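Local coordinates for protein cyclodipeptide synthase, BtCDPS (Bacillus thermoamylovorans, PDB 7AZU) that probably makes cyclic dipeptides by aminoacyl transfer, as cyclodipeptide synthases do by joining amino acids brought on aminoacyl-tRNAs, at residues 182-187 / 223-228; 34-39 / 84-89. The protein carries 1 engineered substitution. All coordinates share one frame; numbering follows the deposited sequence.

Contact 1: residues 182-187 / 223-228; sequences PFFLSG and QGYIIL. With 0RE ((2S)-hexane-1,2-diol), chain B.
Phe184 on helix 167-191, a residue of the pocket that holds the hexanediol, meets Tyr225 of strand 223-229. The two side chains run side by side in the same direction; their rings meet obliquely, with Phe184 CE2 4.0 Å from Tyr225 CE2. Phe184 starts out away from the strand, but with CG anti to its carbonyl carbon (chi1 -72°) the ring swings back; its edge meets the diol, CZ lying 3.4 Å from O01 of 0RE. Tyr225 OH is hydrogen-bonded to Arg202 O, and the ring of Trp204 meets both rings at an inclination. In the Rossmann-like fold of this family the helix runs past the central sheet here: the axes of segments 182-187 and 223-228 approach to 6.7 Å, their N-to-C directions 123° apart. Earlier on the strand, Gln223 CG lies 3.4 Å from Leu185 O, and the bend at chi2 (65°) turns the amide toward Gly187, OE1 accepting from Ala188 N just beyond. A water joins the two backbones and the Gln223 amide, donating to Phe184 O at 2.6 Å and to Gly224 O at 2.8 Å and accepting from Gln223 NE2 at 3.1 Å.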
loop_
_atom_site.group_PDB
_atom_site.type_symbol
_atom_site.label_atom_id
_atom_site.label_comp_id
_atom_site.label_asym_id
_atom_site.label_seq_id
_atom_site.Cartn_x
_atom_site.Cartn_y
_atom_site.Cartn_z
ATOM N N PRO A 182 -6.095 3.517 -5.722
ATOM C CA PRO A 182 -6.523 2.628 -6.817
ATOM C C PRO A 182 -5.968 1.224 -6.702
ATOM O O PRO A 182 -6.623 0.281 -7.164
ATOM C CB PRO A 182 -6.008 3.342 -8.077
ATOM C CG PRO A 182 -6.075 4.769 -7.710
ATOM C CD PRO A 182 -5.588 4.796 -6.271
ATOM N N PHE A 183 -4.787 1.045 -6.092
ATOM C CA PHE A 183 -4.273 -0.310 -5.913
ATOM C C PHE A 183 -4.991 -1.062 -4.801
ATOM O O PHE A 183 -5.086 -2.290 -4.876
ATOM C CB PHE A 183 -2.772 -0.296 -5.646
ATOM C CG PHE A 183 -1.978 0.014 -6.881
ATOM C CD1 PHE A 183 -1.624 -1.001 -7.770
ATOM C CD2 PHE A 183 -1.670 1.327 -7.197
ATOM C CE1 PHE A 183 -0.924 -0.703 -8.935
ATOM C CE2 PHE A 183 -0.975 1.623 -8.346
ATOM C CZ PHE A 183 -0.602 0.613 -9.218
ATOM N N PHE A 184 -5.478 -0.360 -3.766
ATOM C CA PHE A 184 -6.329 -1.006 -2.767
ATOM C C PHE A 184 -7.614 -1.515 -3.398
ATOM O O PHE A 184 -8.147 -2.562 -3.002
ATOM C CB PHE A 184 -6.709 -0.032 -1.642
ATOM C CG PHE A 184 -5.586 0.321 -0.702
ATOM C CD1 PHE A 184 -4.476 1.036 -1.147
ATOM C CD2 PHE A 184 -5.672 -0.019 0.639
ATOM C CE1 PHE A 184 -3.462 1.373 -0.267
ATOM C CE2 PHE A 184 -4.667 0.321 1.523
ATOM C CZ PHE A 184 -3.560 1.019 1.069
ATOM N N LEU A 185 -8.150 -0.758 -4.349
ATOM C CA LEU A 185 -9.467 -1.031 -4.900
ATOM C C LEU A 185 -9.424 -1.989 -6.074
ATOM O O LEU A 185 -10.321 -2.823 -6.209
ATOM C CB LEU A 185 -10.136 0.272 -5.345
ATOM C CG LEU A 185 -10.328 1.305 -4.243
ATOM C CD1 LEU A 185 -10.779 2.636 -4.835
ATOM C CD2 LEU A 185 -11.333 0.782 -3.228
ATOM N N SER A 186 -8.389 -1.903 -6.918
ATOM C CA SER A 186 -8.405 -2.603 -8.197
ATOM C C SER A 186 -7.009 -3.030 -8.618
ATOM O O SER A 186 -6.711 -3.087 -9.811
ATOM C CB SER A 186 -9.014 -1.741 -9.304
ATOM O OG SER A 186 -10.272 -1.234 -8.925
ATOM N N GLY A 187 -6.146 -3.366 -7.651
ATOM C CA GLY A 187 -4.767 -3.698 -7.982
ATOM C C GLY A 187 -4.627 -4.818 -8.999
ATOM O O GLY A 187 -3.779 -4.754 -9.887
ATOM N N GLN A 223 -10.588 -8.247 -6.228
ATOM C CA GLN A 223 -9.586 -7.591 -5.396
ATOM C C GLN A 223 -9.873 -7.886 -3.932
ATOM O O GLN A 223 -11.014 -7.748 -3.492
ATOM C CB GLN A 223 -9.597 -6.080 -5.640
ATOM C CG GLN A 223 -8.428 -5.324 -4.979
ATOM C CD GLN A 223 -7.068 -5.700 -5.550
ATOM O OE1 GLN A 223 -6.972 -6.186 -6.673
ATOM N NE2 GLN A 223 -6.011 -5.485 -4.770
ATOM N N GLY A 224 -8.830 -8.274 -3.183
ATOM C CA GLY A 224 -8.946 -8.468 -1.755
ATOM C C GLY A 224 -7.832 -7.746 -1.014
ATOM O O GLY A 224 -6.908 -7.171 -1.618
ATOM N N TYR A 225 -7.930 -7.800 0.312
ATOM C CA TYR A 225 -6.976 -7.179 1.221
ATOM C C TYR A 225 -6.711 -8.133 2.374
ATOM O O TYR A 225 -7.655 -8.675 2.965
ATOM C CB TYR A 225 -7.518 -5.846 1.749
ATOM C CG TYR A 225 -6.558 -5.092 2.647
ATOM C CD1 TYR A 225 -6.546 -5.306 4.021
ATOM C CD2 TYR A 225 -5.673 -4.156 2.112
ATOM C CE1 TYR A 225 -5.678 -4.622 4.845
ATOM C CE2 TYR A 225 -4.800 -3.455 2.929
ATOM C CZ TYR A 225 -4.812 -3.690 4.291
ATOM O OH TYR A 225 -3.944 -3.003 5.108
ATOM N N ILE A 226 -5.437 -8.360 2.692
ATOM C CA ILE A 226 -5.110 -9.225 3.815
ATOM C C ILE A 226 -4.151 -8.519 4.763
ATOM O O ILE A 226 -3.278 -7.748 4.355
ATOM C CB ILE A 226 -4.529 -10.594 3.368
ATOM C CG1 ILE A 226 -3.303 -10.424 2.469
ATOM C CG2 ILE A 226 -5.598 -11.416 2.652
ATOM C CD1 ILE A 226 -2.626 -11.756 2.146
ATOM N N ILE A 227 -4.319 -8.808 6.039
ATOM C CA ILE A 227 -3.385 -8.416 7.082
ATOM C C ILE A 227 -2.456 -9.587 7.332
ATOM O O ILE A 227 -2.911 -10.723 7.534
ATOM C CB ILE A 227 -4.118 -8.027 8.379
ATOM C CG1 ILE A 227 -5.137 -6.927 8.116
ATOM C CG2 ILE A 227 -3.110 -7.601 9.447
ATOM C CD1 ILE A 227 -6.176 -6.794 9.245
ATOM N N LEU A 228 -1.162 -9.319 7.335
ATOM C CA LEU A 228 -0.177 -10.319 7.703
ATOM C C LEU A 228 0.251 -10.082 9.141
ATOM O O LEU A 228 0.697 -8.980 9.486
ATOM C CB LEU A 228 1.034 -10.250 6.779
ATOM C CG LEU A 228 0.722 -10.273 5.285
ATOM C CD1 LEU A 228 2.023 -10.167 4.520
ATOM C CD2 LEU A 228 -0.026 -11.553 4.943
HETATM O O01 0RE B . -0.510 2.276 2.044
HETATM C C02 0RE B . 0.337 1.347 2.659
HETATM C C03 0RE B . 0.514 0.146 1.742
HETATM O O04 0RE B . -0.625 -0.663 1.873
HETATM C C05 0RE B . 0.611 0.645 0.321
HETATM C C06 0RE B . 1.878 1.486 0.207
HETATM C C07 0RE B . 1.817 2.214 -1.121
HETATM C C08 0RE B . 3.254 2.288 -1.567
HETATM O O HOH W 1 -6.664 -4.396 -1.979
#

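Contact 2: residues 34-39 / 84-89; sequences SPFNSK and RKVRKE. With 0RE ((2S)-hexane-1,2-diol), chain B.
Phe36 and Glu89 carry this contact between the loop 34-39 and the helix segment 84-89, through both a polar grip and apolar packing. The polar part centres on Glu89 OE2, which accepts the backbone N-H of Phe36 at 2.8 Å in a nearly straight bond (164°). The N-H comes from above the carboxylate plane, tilted 39° out of it. A water lies 2.8 Å from Glu89 OE2 and near Ser34 O, with more acceptors around it than it has protons; it accepts from Asn37 N at 3.3 Å, so it probably links the carboxylate to a second loop amide. Glu89 gets there with CG anti to its backbone N and a bend at chi2 (80°) that turns the carboxylate toward the loop.

In the apolar part, the ring of Phe36 leans toward the helix. Its CE1 lies 3.8 Å from Glu89 CB, and its CZ meets Val86 CG2 at 3.8 Å, the methyl sitting at the ring edge in plane while the two side chains cross at about a right angle. Pro35 CB covers one face of the ring near its rim and also touches Glu89 CG, at 4.0 Å. Leu72 of helix 68-74 and Ala154 of helix 137-157 add to the surroundings of the ring.

Within the loop, Asn37 OD1 accepts from Lys39 N at 3.0 Å in the carbonyl plane, and Ser34 OG, hydrogen-bonded to Tyr200 OH, reaches the bound diol. The Asn37 bond closes an Asx turn in the connection from strand 28-32 to helix 42-55, a beta-alpha loop that lines the ligand pocket in this Rossmann-like fold.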
loop_
_atom_site.group_PDB
_atom_site.type_symbol
_atom_site.label_atom_id
_atom_site.label_comp_id
_atom_site.label_asym_id
_atom_site.label_seq_id
_atom_site.Cartn_x
_atom_site.Cartn_y
_atom_site.Cartn_z
ATOM N N SER A 34 5.401 0.590 2.607
ATOM C CA SER A 34 5.159 1.990 2.927
ATOM C C SER A 34 6.484 2.731 3.083
ATOM O O SER A 34 7.422 2.199 3.679
ATOM C CB SER A 34 4.366 2.109 4.215
ATOM O OG SER A 34 3.035 1.699 3.995
ATOM N N PRO A 35 6.579 3.958 2.585
ATOM C CA PRO A 35 7.792 4.752 2.805
ATOM C C PRO A 35 7.768 5.381 4.188
ATOM O O PRO A 35 6.704 5.634 4.758
ATOM C CB PRO A 35 7.700 5.822 1.715
ATOM C CG PRO A 35 6.224 6.088 1.638
ATOM C CD PRO A 35 5.561 4.720 1.842
ATOM N N PHE A 36 8.964 5.630 4.732
ATOM C CA PHE A 36 9.105 6.340 6.004
ATOM C C PHE A 36 8.347 5.605 7.105
ATOM O O PHE A 36 7.553 6.179 7.855
ATOM C CB PHE A 36 8.647 7.791 5.857
ATOM C CG PHE A 36 9.111 8.417 4.574
ATOM C CD1 PHE A 36 10.449 8.350 4.216
ATOM C CD2 PHE A 36 8.219 9.019 3.704
ATOM C CE1 PHE A 36 10.897 8.897 3.025
ATOM C CE2 PHE A 36 8.660 9.571 2.510
ATOM C CZ PHE A 36 9.999 9.510 2.172
ATOM N N ASN A 37 8.613 4.308 7.178
ATOM C CA ASN A 37 7.922 3.392 8.070
ATOM C C ASN A 37 8.954 2.396 8.572
ATOM O O ASN A 37 9.532 1.646 7.780
ATOM C CB ASN A 37 6.778 2.693 7.333
ATOM C CG ASN A 37 5.871 1.926 8.268
ATOM O OD1 ASN A 37 6.334 1.102 9.049
ATOM N ND2 ASN A 37 4.571 2.195 8.190
ATOM N N SER A 38 9.192 2.400 9.884
ATOM C CA SER A 38 10.249 1.581 10.463
ATOM C C SER A 38 10.005 0.087 10.293
ATOM O O SER A 38 10.952 -0.697 10.411
ATOM C CB SER A 38 10.403 1.909 11.950
ATOM O OG SER A 38 9.139 2.104 12.555
ATOM N N LYS A 39 8.770 -0.333 10.014
ATOM C CA LYS A 39 8.508 -1.762 9.872
ATOM C C LYS A 39 9.285 -2.373 8.714
ATOM O O LYS A 39 9.717 -3.529 8.796
ATOM C CB LYS A 39 7.012 -2.005 9.675
ATOM C CG LYS A 39 6.656 -3.483 9.583
ATOM C CD LYS A 39 6.034 -3.962 10.860
ATOM C CE LYS A 39 5.931 -5.476 10.878
ATOM N NZ LYS A 39 5.837 -5.946 12.277
ATOM N N ARG A 84 14.401 14.345 -3.027
ATOM C CA ARG A 84 15.632 13.573 -2.869
ATOM C C ARG A 84 15.447 12.419 -1.887
ATOM O O ARG A 84 15.871 11.288 -2.153
ATOM C CB ARG A 84 16.775 14.486 -2.404
ATOM C CG ARG A 84 17.202 15.536 -3.430
ATOM C CD ARG A 84 18.553 16.184 -3.075
ATOM N NE ARG A 84 18.508 16.958 -1.830
ATOM C CZ ARG A 84 18.631 18.284 -1.759
ATOM N NH1 ARG A 84 18.795 18.998 -2.864
ATOM N NH2 ARG A 84 18.585 18.901 -0.583
ATOM N N LYS A 85 14.835 12.690 -0.733
ATOM C CA LYS A 85 14.700 11.638 0.273
ATOM C C LYS A 85 13.719 10.552 -0.166
ATOM O O LYS A 85 13.936 9.374 0.136
ATOM C CB LYS A 85 14.310 12.252 1.620
ATOM C CG LYS A 85 15.540 12.826 2.327
ATOM C CD LYS A 85 15.233 13.777 3.473
ATOM C CE LYS A 85 16.535 14.292 4.120
ATOM N NZ LYS A 85 17.763 13.519 3.725
ATOM N N VAL A 86 12.674 10.912 -0.914
ATOM C CA VAL A 86 11.804 9.904 -1.521
ATOM C C VAL A 86 12.599 8.996 -2.453
ATOM O O VAL A 86 12.495 7.765 -2.390
ATOM C CB VAL A 86 10.630 10.576 -2.253
ATOM C CG1 VAL A 86 9.866 9.559 -3.099
ATOM C CG2 VAL A 86 9.705 11.227 -1.253
ATOM N N ARG A 87 13.430 9.584 -3.322
ATOM C CA ARG A 87 14.168 8.754 -4.268
ATOM C C ARG A 87 15.112 7.802 -3.551
ATOM O O ARG A 87 15.253 6.641 -3.953
ATOM C CB ARG A 87 14.924 9.631 -5.271
ATOM C CG ARG A 87 14.066 9.993 -6.464
ATOM C CD ARG A 87 14.814 10.800 -7.505
ATOM N NE ARG A 87 15.995 11.443 -6.951
ATOM C CZ ARG A 87 16.052 12.737 -6.659
ATOM N NH1 ARG A 87 14.983 13.500 -6.855
ATOM N NH2 ARG A 87 17.167 13.265 -6.163
ATOM N N LYS A 88 15.762 8.268 -2.478
ATOM C CA LYS A 88 16.620 7.388 -1.686
ATOM C C LYS A 88 15.811 6.291 -0.993
ATOM O O LYS A 88 16.236 5.129 -0.942
ATOM C CB LYS A 88 17.399 8.204 -0.653
ATOM C CG LYS A 88 18.375 7.376 0.184
ATOM C CD LYS A 88 18.888 8.139 1.406
ATOM C CE LYS A 88 19.682 7.230 2.346
ATOM N NZ LYS A 88 20.643 6.331 1.628
ATOM N N GLU A 89 14.651 6.641 -0.445
ATOM C CA GLU A 89 13.820 5.641 0.224
ATOM C C GLU A 89 13.370 4.557 -0.754
ATOM O O GLU A 89 13.474 3.359 -0.464
ATOM C CB GLU A 89 12.624 6.333 0.880
ATOM C CG GLU A 89 11.677 5.404 1.646
ATOM C CD GLU A 89 12.182 5.050 3.035
ATOM O OE1 GLU A 89 13.389 5.227 3.305
ATOM O OE2 GLU A 89 11.366 4.594 3.866
HETATM O O01 0RE B . -0.510 2.276 2.044
HETATM C C02 0RE B . 0.337 1.347 2.659
HETATM C C03 0RE B . 0.514 0.146 1.742
HETATM O O04 0RE B . -0.625 -0.663 1.873
HETATM C C05 0RE B . 0.611 0.645 0.321
HETATM C C06 0RE B . 1.878 1.486 0.207
HETATM C C07 0RE B . 1.817 2.214 -1.121
HETATM C C08 0RE B . 3.254 2.288 -1.567
HETATM O O HOH W 2 10.047 2.386 4.957
#

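In the fold
Contacts 1 and 2 approach one bound hexanediol from two parts of the chain, each supplying one residue of its nine-residue pocket: Phe184 from contact 1 and Ser34 from contact 2. Their centres are 21 Å apart, yet their nearest atoms come to about 6 Å without touching. Contact 1 lies nearer the centre of the chain, about 8 Å away, against about 13 Å for contact 2, both measured from the contact centres. Tyr200, itself a pocket residue, is a neighbour of both, with Tyr225 packing on it from the side of contact 1. Arg202 is a second connection: its carbonyl serves Tyr225, and its guanidinium makes a weak hydrogen bond to Asn37 OD1. Glu180, earlier on the helix of contact 1, hydrogen-bonds the diol.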